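Local coordinates for protein phosphoserine aminotransferase SerC (Cytophaga hutchinsonii ATCC 33406, PDB 3FFR) that probably catalyses the PLP-dependent transfer of an amino group in the phosphorylated pathway of serine biosynthesis, as a phosphoserine aminotransferase, at residues Val19-His22 against Met23-Ala26. Residues are numbered along the deposited sequence; the frame is centred on the assembly and turned at random.
Sequences VRQH and MITA
Four backbone bonds, each from an amide to the carbonyl four residues earlier, join V19-H22 to M23-A26 as successive turns of helix 19-28. M23 N to V19 O is 2.8 Å; I24 N reaches R20 O, T25 N reaches Q21 O, and A26 N reaches H22 O in the same way.

Among the side chains, water carries the polar link. H22 ND1 meets the water at 2.7 Å, in the plane of the imidazole and at its edge, and T25 OG1 holds the same water at 2.8 Å. T25 OG1 lies beside its own backbone N (chi1 -59°), which also brings it to 3.2 Å from Q21 O, where its proton might go instead. At the other end of the ring, H22 NE2 is hydrogen-bonded to D258 of helix 246-262.

Other side-chain contacts here are close packing, such as I24 CG1 at 3.3 Å from R20 O. In one of its two modelled conformers, Q21 crosses I24 at about a right angle, so that contact is doubtful.

Toward its own subunit, V19, H22 and M23 pack on helix 246-262; on the dimer side, I24 meets I24 of the second subunit and R20 forms a salt bridge to D28 of that subunit. The D258 bond and the water together should limit rotation of the H22 ring, which ties this interface helix to helix 246-262.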
loop_
_atom_site.group_PDB
_atom_site.type_symbol
_atom_site.label_atom_id
_atom_site.label_comp_id
_atom_site.label_asym_id
_atom_site.label_seq_id
_atom_site.Cartn_x
_atom_site.Cartn_y
_atom_site.Cartn_z
ATOM N N VAL A 19 -13.741 12.383 -8.422
ATOM C CA VAL A 19 -13.158 11.053 -8.328
ATOM C C VAL A 19 -13.997 10.024 -9.033
ATOM O O VAL A 19 -13.465 9.148 -9.734
ATOM C CB VAL A 19 -12.822 10.641 -6.866
ATOM C CG1 VAL A 19 -12.515 9.140 -6.757
ATOM C CG2 VAL A 19 -11.630 11.457 -6.349
ATOM N N ARG A 20 -15.313 10.106 -8.896
ATOM C CA ARG A 20 -16.159 9.085 -9.564
ATOM C C ARG A 20 -15.896 9.029 -11.058
ATOM O O ARG A 20 -15.670 7.948 -11.628
ATOM C CB ARG A 20 -17.648 9.317 -9.286
ATOM C CG ARG A 20 -18.532 8.259 -9.894
ATOM C CD ARG A 20 -20.019 8.499 -9.633
ATOM N NE ARG A 20 -20.724 7.309 -10.111
ATOM C CZ ARG A 20 -21.127 6.305 -9.334
ATOM N NH1 ARG A 20 -20.997 6.385 -8.009
ATOM N NH2 ARG A 20 -21.716 5.255 -9.900
ATOM N N GLN A 21 -15.902 10.185 -11.702
ATOM C CA GLN A 21 -15.701 10.149 -13.153
ATOM C C GLN A 21 -14.274 9.742 -13.491
ATOM O O GLN A 21 -14.077 8.997 -14.465
ATOM C CB GLN A 21 -16.160 11.420 -13.882
ATOM C CG GLN A 21 -15.992 11.292 -15.424
ATOM C CD GLN A 21 -16.589 9.997 -16.039
ATOM O OE1 GLN A 21 -17.803 9.752 -15.967
ATOM N NE2 GLN A 21 -15.727 9.188 -16.682
ATOM N N HIS A 22 -13.308 10.145 -12.681
ATOM C CA HIS A 22 -11.911 9.734 -12.917
ATOM C C HIS A 22 -11.707 8.252 -12.764
ATOM O O HIS A 22 -10.894 7.647 -13.478
ATOM C CB HIS A 22 -10.900 10.492 -12.045
ATOM C CG HIS A 22 -10.834 11.958 -12.324
ATOM N ND1 HIS A 22 -10.752 12.478 -13.605
ATOM C CD2 HIS A 22 -10.766 13.013 -11.480
ATOM C CE1 HIS A 22 -10.671 13.795 -13.526
ATOM N NE2 HIS A 22 -10.667 14.144 -12.251
HETATM N N MSE A 23 -12.453 7.643 -11.838
HETATM C CA MSE A 23 -12.355 6.201 -11.620
HETATM C C MSE A 23 -12.963 5.471 -12.831
HETATM O O MSE A 23 -12.512 4.390 -13.257
HETATM C CB MSE A 23 -13.069 5.761 -10.356
HETATM C CG MSE A 23 -12.945 4.267 -10.049
HETATM SE SE MSE A 23 -11.171 3.819 -9.482
HETATM C CE MSE A 23 -11.422 4.198 -7.572
ATOM N N ILE A 24 -14.002 6.057 -13.396
ATOM C CA ILE A 24 -14.615 5.436 -14.588
ATOM C C ILE A 24 -13.595 5.472 -15.723
ATOM O O ILE A 24 -13.422 4.506 -16.494
ATOM C CB ILE A 24 -15.928 6.078 -15.004
ATOM C CG1 ILE A 24 -16.948 5.901 -13.889
ATOM C CG2 ILE A 24 -16.432 5.439 -16.281
ATOM C CD1 ILE A 24 -17.156 4.514 -13.498
ATOM N N THR A 25 -12.890 6.587 -15.808
ATOM C CA THR A 25 -11.826 6.706 -16.806
ATOM C C THR A 25 -10.746 5.645 -16.573
ATOM O O THR A 25 -10.247 5.015 -17.516
ATOM C CB THR A 25 -11.191 8.091 -16.804
ATOM O OG1 THR A 25 -12.195 9.072 -17.082
ATOM C CG2 THR A 25 -10.123 8.194 -17.859
ATOM N N ALA A 26 -10.385 5.446 -15.310
ATOM C CA ALA A 26 -9.360 4.433 -14.935
ATOM C C ALA A 26 -9.762 3.059 -15.405
ATOM O O ALA A 26 -8.952 2.281 -15.916
ATOM C CB ALA A 26 -9.098 4.418 -13.377
HETATM O O HOH W 1 -10.995 11.438 -16.108
#